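Long-range contact in fructokinase (Vibrio cholerae serotype O1, PDB 5EYN), which catalyses the ATP-dependent phosphorylation of fructose as a sugar kinase of the PfkB family: residues A46-G59 / G263-R275. Sequence-based numbering, arbitrary orientation.
With ADP (adenosine-5'-diphosphate), chain E; BEF (beryllium trifluoride ion), chain D; FRU (beta-D-fructofuranose), chain B.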
ATOM      1  N   ALA A  46       3.157   8.789  12.928  1.00  6.98           N
ATOM      2  CA  ALA A  46       3.396   9.836  13.916  1.00  7.19           C
ATOM      3  C   ALA A  46       3.897   9.331  15.270  1.00  7.29           C
ATOM      4  O   ALA A  46       4.895   9.830  15.761  1.00  7.53           O
ATOM      5  CB  ALA A  46       2.179  10.725  14.092  1.00  7.43           C
ATOM      6  N   PRO A  47       3.226   8.345  15.895  1.00  7.73           N
ATOM      7  CA  PRO A  47       3.763   7.939  17.201  1.00  8.44           C
ATOM      8  C   PRO A  47       5.143   7.270  17.107  1.00  8.14           C
ATOM      9  O   PRO A  47       5.948   7.383  18.031  1.00  8.55           O
ATOM     10  CB  PRO A  47       2.698   6.979  17.737  1.00  9.49           C
ATOM     11  CG  PRO A  47       1.944   6.548  16.572  1.00 10.69           C
ATOM     12  CD  PRO A  47       1.964   7.656  15.576  1.00  8.30           C
ATOM     13  N   ALA A  48       5.421   6.588  16.002  1.00  7.90           N
ATOM     14  CA  ALA A  48       6.758   6.017  15.798  1.00  7.59           C
ATOM     15  C   ALA A  48       7.794   7.132  15.646  1.00  7.62           C
ATOM     16  O   ALA A  48       8.896   7.064  16.201  1.00  8.38           O
ATOM     17  CB  ALA A  48       6.760   5.104  14.586  1.00  8.34           C
ATOM     18  N   ASN A  49       7.417   8.173  14.914  1.00  7.59           N
ATOM     19  CA  ASN A  49       8.272   9.338  14.730  1.00  7.62           C
ATOM     20  C   ASN A  49       8.591   9.967  16.063  1.00  7.03           C
ATOM     21  O   ASN A  49       9.743  10.316  16.346  1.00  8.29           O
ATOM     22  CB  ASN A  49       7.571  10.368  13.840  1.00  7.66           C
ATOM     23  CG  ASN A  49       7.319   9.874  12.431  1.00  7.29           C
ATOM     24  OD1 ASN A  49       7.997   8.982  11.934  1.00  8.21           O
ATOM     25  ND2 ASN A  49       6.351  10.487  11.773  1.00  7.59           N
ATOM     26  N   VAL A  50       7.579  10.136  16.912  1.00  7.19           N
ATOM     27  CA  VAL A  50       7.803  10.707  18.231  1.00  7.32           C
ATOM     28  C   VAL A  50       8.741   9.830  19.066  1.00  8.31           C
ATOM     29  O   VAL A  50       9.648  10.328  19.757  1.00  8.24           O
ATOM     30  CB  VAL A  50       6.473  10.944  18.969  1.00  8.50           C
ATOM     31  CG1 VAL A  50       6.741  11.472  20.359  1.00  8.29           C
ATOM     32  CG2 VAL A  50       5.602  11.941  18.198  1.00  8.41           C
ATOM     33  N   ALA A  51       8.512   8.523  19.012  1.00  7.83           N
ATOM     34  CA  ALA A  51       9.339   7.588  19.761  1.00  8.06           C
ATOM     35  C   ALA A  51      10.798   7.748  19.364  1.00  8.75           C
ATOM     36  O   ALA A  51      11.681   7.802  20.213  1.00  9.45           O
ATOM     37  CB  ALA A  51       8.889   6.156  19.526  1.00  9.00           C
ATOM     38  N   VAL A  52      11.061   7.803  18.064  1.00  8.86           N
ATOM     39  CA  VAL A  52      12.417   7.893  17.579  1.00  9.11           C
ATOM     40  C   VAL A  52      12.993   9.263  17.941  1.00  9.70           C
ATOM     41  O   VAL A  52      14.165   9.354  18.290  1.00  9.45           O
ATOM     42  CB  VAL A  52      12.463   7.620  16.076  1.00  8.78           C
ATOM     43  CG1 VAL A  52      13.827   7.934  15.489  1.00 10.55           C
ATOM     44  CG2 VAL A  52      12.124   6.156  15.805  1.00  9.54           C
ATOM     45  N   ALA A  53      12.190  10.322  17.869  1.00  9.00           N
ATOM     46  CA  ALA A  53      12.685  11.647  18.214  1.00  9.59           C
ATOM     47  C   ALA A  53      13.178  11.655  19.645  1.00  9.67           C
ATOM     48  O   ALA A  53      14.232  12.216  19.941  1.00 10.35           O
ATOM     49  CB  ALA A  53      11.619  12.679  18.051  1.00  9.56           C
ATOM     50  N   ILE A  54      12.395  11.066  20.544  1.00  9.76           N
ATOM     51  CA  ILE A  54      12.772  11.008  21.949  1.00  9.59           C
ATOM     52  C   ILE A  54      14.062  10.204  22.134  1.00 11.06           C
ATOM     53  O   ILE A  54      14.980  10.629  22.835  1.00 10.44           O
ATOM     54  CB  ILE A  54      11.623  10.423  22.782  1.00  9.73           C
ATOM     55  CG1 ILE A  54      10.469  11.422  22.818  1.00  9.79           C
ATOM     56  CG2 ILE A  54      12.098  10.110  24.175  1.00  9.48           C
ATOM     57  CD1 ILE A  54       9.163  10.846  23.345  1.00 10.13           C
ATOM     58  N   ALA A  55      14.128   9.039  21.505  1.00 11.01           N
ATOM     59  CA  ALA A  55      15.302   8.184  21.604  1.00 11.80           C
ATOM     60  C   ALA A  55      16.566   8.873  21.077  1.00 12.91           C
ATOM     61  O   ALA A  55      17.636   8.768  21.674  1.00 13.85           O
ATOM     62  CB  ALA A  55      15.058   6.869  20.885  1.00 12.27           C
ATOM     63  N   ARG A  56      16.431   9.621  19.992  1.00 12.25           N
ATOM     64  CA  ARG A  56      17.584  10.296  19.406  1.00 12.27           C
ATOM     65  C   ARG A  56      18.142  11.339  20.345  1.00 12.51           C
ATOM     66  O   ARG A  56      19.327  11.639  20.291  1.00 13.21           O
ATOM     67  CB  ARG A  56      17.211  10.950  18.090  1.00 12.97           C
ATOM     68  CG  ARG A  56      16.944   9.950  17.002  1.00 15.44           C
ATOM     69  CD  ARG A  56      17.694  10.263  15.773  1.00 15.71           C
ATOM     70  NE  ARG A  56      17.452   9.275  14.731  1.00 13.65           N
ATOM     71  CZ  ARG A  56      17.370   9.560  13.446  1.00 11.99           C
ATOM     72  NH1 ARG A  56      17.504  10.806  13.038  1.00 13.03           N
ATOM     73  NH2 ARG A  56      17.157   8.595  12.575  1.00 13.93           N
ATOM     74  N   LEU A  57      17.296  11.895  21.198  1.00 12.29           N
ATOM     75  CA  LEU A  57      17.706  12.882  22.189  1.00 11.72           C
ATOM     76  C   LEU A  57      18.178  12.210  23.478  1.00 12.92           C
ATOM     77  O   LEU A  57      18.435  12.894  24.450  1.00 13.40           O
ATOM     78  CB  LEU A  57      16.551  13.850  22.478  1.00 11.47           C
ATOM     79  CG  LEU A  57      16.140  14.782  21.332  1.00 10.84           C
ATOM     80  CD1 LEU A  57      14.804  15.448  21.660  1.00 11.31           C
ATOM     81  CD2 LEU A  57      17.213  15.817  21.064  1.00 12.51           C
ATOM     82  N   SER A  58      18.323  10.886  23.451  1.00 14.64           N
ATOM     83  CA  SER A  58      18.824  10.088  24.578  1.00 16.77           C
ATOM     84  C   SER A  58      17.737   9.811  25.629  1.00 15.97           C
ATOM     85  O   SER A  58      18.038   9.435  26.758  1.00 17.42           O
ATOM     86  CB  SER A  58      20.066  10.733  25.219  1.00 19.47           C
ATOM     87  OG  SER A  58      19.692  11.577  26.287  1.00 23.40           O
ATOM     88  N   GLY A  59      16.473   9.976  25.252  1.00 14.41           N
ATOM     89  CA  GLY A  59      15.383   9.685  26.152  1.00 14.49           C
ATOM     90  C   GLY A  59      14.975   8.229  26.125  1.00 13.82           C
ATOM     91  O   GLY A  59      15.478   7.422  25.344  1.00 15.77           O
ATOM     92  N   GLY A 263       6.172  15.097   9.143  1.00 10.74           N
ATOM     93  CA  GLY A 263       6.557  14.775  10.497  1.00 11.89           C
ATOM     94  C   GLY A 263       7.233  15.869  11.325  1.00 10.62           C
ATOM     95  O   GLY A 263       7.671  15.574  12.433  1.00 12.50           O
ATOM     96  N   ALA A 264       7.347  17.100  10.814  1.00 11.27           N
ATOM     97  CA  ALA A 264       7.922  18.187  11.612  1.00 10.79           C
ATOM     98  C   ALA A 264       7.183  18.339  12.944  1.00  8.72           C
ATOM     99  O   ALA A 264       7.762  18.594  13.996  1.00  9.01           O
ATOM    100  CB  ALA A 264       7.883  19.501  10.854  1.00 11.77           C
ATOM    101  N   GLY A 265       5.879  18.124  12.919  1.00  8.27           N
ATOM    102  CA  GLY A 265       5.058  18.271  14.110  1.00  8.37           C
ATOM    103  C   GLY A 265       5.387  17.183  15.111  1.00  8.08           C
ATOM    104  O   GLY A 265       5.298  17.413  16.309  1.00  9.73           O
ATOM    105  N   ASP A 266       5.757  16.003  14.624  1.00  8.29           N
ATOM    106  CA  ASP A 266       6.093  14.886  15.505  1.00  8.43           C
ATOM    107  C   ASP A 266       7.463  15.100  16.135  1.00  7.88           C
ATOM    108  O   ASP A 266       7.685  14.749  17.291  1.00  8.39           O
ATOM    109  CB  ASP A 266       6.065  13.566  14.753  1.00  7.99           C
ATOM    110  CG  ASP A 266       4.735  13.297  14.098  1.00  8.47           C
ATOM    111  OD1 ASP A 266       3.690  13.719  14.674  1.00  9.05           O
ATOM    112  OD2 ASP A 266       4.751  12.659  13.020  1.00  9.27           O
ATOM    113  N   ALA A 267       8.382  15.691  15.374  1.00  8.86           N
ATOM    114  CA  ALA A 267       9.700  16.040  15.901  1.00  9.05           C
ATOM    115  C   ALA A 267       9.535  17.043  17.043  1.00  8.71           C
ATOM    116  O   ALA A 267      10.181  16.963  18.085  1.00  9.29           O
ATOM    117  CB  ALA A 267      10.550  16.651  14.794  1.00  8.57           C
ATOM    118  N   PHE A 268       8.661  18.011  16.814  1.00  8.80           N
ATOM    119  CA  PHE A 268       8.286  18.994  17.823  1.00  8.59           C
ATOM    120  C   PHE A 268       7.800  18.302  19.100  1.00  8.76           C
ATOM    121  O   PHE A 268       8.302  18.562  20.188  1.00  9.15           O
ATOM    122  CB  PHE A 268       7.206  19.909  17.241  1.00  9.59           C
ATOM    123  CG  PHE A 268       6.733  20.987  18.183  1.00  9.07           C
ATOM    124  CD1 PHE A 268       7.225  22.287  18.091  1.00 10.60           C
ATOM    125  CD2 PHE A 268       5.803  20.708  19.165  1.00 10.45           C
ATOM    126  CE1 PHE A 268       6.776  23.277  18.956  1.00 10.43           C
ATOM    127  CE2 PHE A 268       5.375  21.689  20.048  1.00 10.77           C
ATOM    128  CZ  PHE A 268       5.852  22.973  19.938  1.00 10.71           C
ATOM    129  N   VAL A 269       6.847  17.390  18.958  1.00  8.56           N
ATOM    130  CA  VAL A 269       6.330  16.687  20.117  1.00  9.33           C
ATOM    131  C   VAL A 269       7.430  15.890  20.792  1.00  9.16           C
ATOM    132  O   VAL A 269       7.508  15.829  22.022  1.00  9.49           O
ATOM    133  CB  VAL A 269       5.162  15.765  19.714  1.00 10.20           C
ATOM    134  CG1 VAL A 269       4.768  14.834  20.853  1.00 10.40           C
ATOM    135  CG2 VAL A 269       4.006  16.607  19.273  1.00 10.45           C
ATOM    136  N   GLY A 270       8.286  15.259  19.999  1.00  8.84           N
ATOM    137  CA  GLY A 270       9.395  14.511  20.566  1.00 10.07           C
ATOM    138  C   GLY A 270      10.314  15.342  21.437  1.00 10.19           C
ATOM    139  O   GLY A 270      10.686  14.928  22.535  1.00 10.14           O
ATOM    140  N   GLY A 271      10.674  16.532  20.969  1.00  9.73           N
ATOM    141  CA  GLY A 271      11.496  17.405  21.790  1.00  9.69           C
ATOM    142  C   GLY A 271      10.780  17.852  23.052  1.00  9.36           C
ATOM    143  O   GLY A 271      11.362  17.867  24.146  1.00  9.78           O
ATOM    144  N   LEU A 272       9.513  18.221  22.898  1.00  8.81           N
ATOM    145  CA  LEU A 272       8.685  18.632  24.018  1.00  9.51           C
ATOM    146  C   LEU A 272       8.633  17.543  25.070  1.00  9.20           C
ATOM    147  O   LEU A 272       8.941  17.772  26.248  1.00  9.68           O
ATOM    148  CB  LEU A 272       7.277  18.924  23.524  1.00  9.49           C
ATOM    149  CG  LEU A 272       6.264  19.340  24.586  1.00 10.60           C
ATOM    150  CD1 LEU A 272       6.624  20.677  25.185  1.00 12.68           C
ATOM    151  CD2 LEU A 272       4.876  19.395  23.985  1.00 11.29           C
ATOM    152  N   LEU A 273       8.227  16.347  24.661  1.00  8.84           N
ATOM    153  CA  LEU A 273       8.023  15.262  25.620  1.00  9.51           C
ATOM    154  C   LEU A 273       9.332  14.744  26.177  1.00 10.16           C
ATOM    155  O   LEU A 273       9.389  14.362  27.330  1.00 10.97           O
ATOM    156  CB  LEU A 273       7.220  14.091  25.030  1.00  9.76           C
ATOM    157  CG  LEU A 273       5.809  14.420  24.577  1.00  9.42           C
ATOM    158  CD1 LEU A 273       5.115  13.164  24.063  1.00  9.00           C
ATOM    159  CD2 LEU A 273       4.994  15.034  25.715  1.00 10.42           C
ATOM    160  N   TYR A 274      10.400  14.756  25.380  1.00 10.28           N
ATOM    161  CA  TYR A 274      11.698  14.395  25.929  1.00 10.92           C
ATOM    162  C   TYR A 274      11.986  15.298  27.134  1.00 10.82           C
ATOM    163  O   TYR A 274      12.314  14.817  28.219  1.00 11.98           O
ATOM    164  CB  TYR A 274      12.824  14.515  24.900  1.00 11.38           C
ATOM    165  CG  TYR A 274      14.168  14.419  25.587  1.00 12.17           C
ATOM    166  CD1 TYR A 274      14.589  13.218  26.151  1.00 13.83           C
ATOM    167  CD2 TYR A 274      14.968  15.535  25.757  1.00 12.23           C
ATOM    168  CE1 TYR A 274      15.792  13.125  26.835  1.00 14.08           C
ATOM    169  CE2 TYR A 274      16.164  15.444  26.431  1.00 12.84           C
ATOM    170  CZ  TYR A 274      16.562  14.235  26.970  1.00 13.32           C
ATOM    171  OH  TYR A 274      17.754  14.126  27.647  1.00 14.50           O
ATOM    172  N   ARG A 275      11.881  16.612  26.946  1.00 11.03           N
ATOM    173  CA  ARG A 275      12.210  17.528  28.033  1.00 11.32           C
ATOM    174  C   ARG A 275      11.226  17.431  29.219  1.00 11.66           C
ATOM    175  O   ARG A 275      11.637  17.496  30.375  1.00 12.35           O
ATOM    176  CB  ARG A 275      12.341  18.961  27.510  1.00 11.92           C
ATOM    177  CG  ARG A 275      13.570  19.170  26.625  1.00 13.25           C
ATOM    178  CD  ARG A 275      14.875  18.993  27.377  1.00 15.58           C
ATOM    179  NE  ARG A 275      15.246  20.196  28.110  1.00 17.45           N
ATOM    180  CZ  ARG A 275      16.290  20.287  28.924  1.00 19.68           C
ATOM    181  NH1 ARG A 275      17.061  19.233  29.157  1.00 21.10           N
ATOM    182  NH2 ARG A 275      16.552  21.435  29.522  1.00 20.55           N
TER
HETATM  183  PB  ADP E 404       4.261  18.782  10.484  1.00 25.28           P
HETATM  184  O1B ADP E 404       4.951  17.506  10.889  1.00 77.26           O
HETATM  185  O2B ADP E 404       2.760  18.626  10.579  1.00 79.25           O
HETATM  186  O3B ADP E 404       4.651  19.107   9.064  1.00 66.62           O
HETATM  187  PA  ADP E 404       4.535  21.477  11.137  1.00110.14           P
HETATM  188  O1A ADP E 404       5.059  21.620   9.718  1.00 14.05           O
HETATM  189  O2A ADP E 404       3.047  21.738  11.090  1.00 75.64           O
HETATM  190  O3A ADP E 404       4.746  19.945  11.459  1.00 82.33           O
HETATM  191  O5' ADP E 404       5.186  22.531  12.153  1.00 21.35           O
HETATM  192  C5' ADP E 404       5.462  22.190  13.467  1.00 15.21           C
HETATM  193  C4' ADP E 404       6.688  22.837  14.068  1.00 12.00           C
HETATM  194  O4' ADP E 404       7.807  22.617  13.239  1.00 15.31           O
HETATM  195  C3' ADP E 404       6.604  24.303  14.306  1.00 11.33           C
HETATM  196  O3' ADP E 404       5.979  24.585  15.521  1.00 14.45           O
HETATM  197  C2' ADP E 404       8.031  24.677  14.328  1.00 14.79           C
HETATM  198  O2' ADP E 404       8.658  24.350  15.510  1.00 15.40           O
HETATM  199  C1' ADP E 404       8.573  23.789  13.282  1.00 16.00           C
HETATM  200  N9  ADP E 404       8.587  24.362  11.966  1.00 15.56           N
HETATM  201  C8  ADP E 404       7.761  24.096  10.937  1.00 16.17           C
HETATM  202  N7  ADP E 404       8.112  24.804   9.875  1.00 18.87           N
HETATM  203  C5  ADP E 404       9.176  25.546  10.187  1.00 18.95           C
HETATM  204  C6  ADP E 404       9.978  26.452   9.513  1.00 18.74           C
HETATM  205  N6  ADP E 404       9.722  26.796   8.150  1.00 20.90           N
HETATM  206  N1  ADP E 404      10.995  27.022  10.154  1.00 18.18           N
HETATM  207  C2  ADP E 404      11.293  26.742  11.436  1.00 19.50           C
HETATM  208  N3  ADP E 404      10.535  25.863  12.132  1.00 17.82           N
HETATM  209  C4  ADP E 404       9.496  25.270  11.528  1.00 15.83           C
HETATM  210 BE   BEF D 403       3.398  16.551  10.972  1.00 14.61          BE
HETATM  211  F1  BEF D 403       3.855  16.528   9.500  1.00 62.82           F
HETATM  212  F2  BEF D 403       4.237  15.620  11.897  1.00 38.47           F
HETATM  213  F3  BEF D 403       2.011  15.959  11.126  1.00 17.93           F
HETATM  214  C1  FRU B 401       0.279   9.148   9.874  1.00  6.80           C
HETATM  215  C2  FRU B 401       1.256  10.065   9.151  1.00  6.46           C
HETATM  216  C3  FRU B 401       2.493   9.422   8.558  1.00  6.44           C
HETATM  217  C4  FRU B 401       3.585  10.417   8.776  1.00  6.88           C
HETATM  218  C5  FRU B 401       3.112  11.120  10.000  1.00  7.15           C
HETATM  219  C6  FRU B 401       3.509  12.574  10.073  1.00  7.64           C
HETATM  220  O1  FRU B 401       0.840   8.628  11.039  1.00  7.27           O
HETATM  221  O2  FRU B 401       0.532  10.685   8.131  1.00  7.36           O
HETATM  222  O3  FRU B 401       2.218   9.099   7.228  1.00  7.27           O
HETATM  223  O4  FRU B 401       4.828   9.847   9.008  1.00  7.26           O
HETATM  224  O5  FRU B 401       1.701  11.008  10.075  1.00  7.26           O
HETATM  225  O6  FRU B 401       3.016  13.185  11.240  1.00  8.74           O
HETATM  226  O   HOH W   1      18.146  11.798  29.006  1.00 32.77           O
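Tyr274 and Leu57 meet where helix 46-56 ends: Leu57 CB lies over one face of the phenol ring, 4.0 Å from its centroid, a CH-pi contact, while its CD1 branch runs on to Tyr274 CB. The chi1 of 168° turns the tyrosine ring away from its own backbone N and along the Schellman motif that closes helix 46-56, and Gly59 CA comes up to its edge, 3.5 Å from Tyr274 CE1. A water lies in the ring plane, 2.7 Å from Tyr274 OH, and donates a hydrogen bond to Ser58 OG. Between the helix ends, Val50 drops as a knob into the hole formed by Asp266, Val269, Gly270 and Leu273. Gly270, with no side chain, lets the backbones approach until its CA lies 4.7 Å from Val50 CA, and Ala53 CB rests on the same glycine. The helices, inclined at 47°, illustrate how the ribokinase-like fold joins its two substrate sites: both N-terminal ends open onto the active site, and the N-cap Gly263 and the first helical residues Ala264, Gly265 and Asp266 face the beryllium trifluoride beside ADP. There Asn49 ND2 gives Asp266 OD2 an almost straight hydrogen bond (3.0 Å, 177°), on the anti side of the carboxylate and tilted from its plane. Asn49 ND2 also donates a hydrogen bond to fructose O4, and Asn174 holds Asp266 OD1, so the carboxylate is gripped at both oxygens, its OD2 standing 2.5 Å from fructose O6.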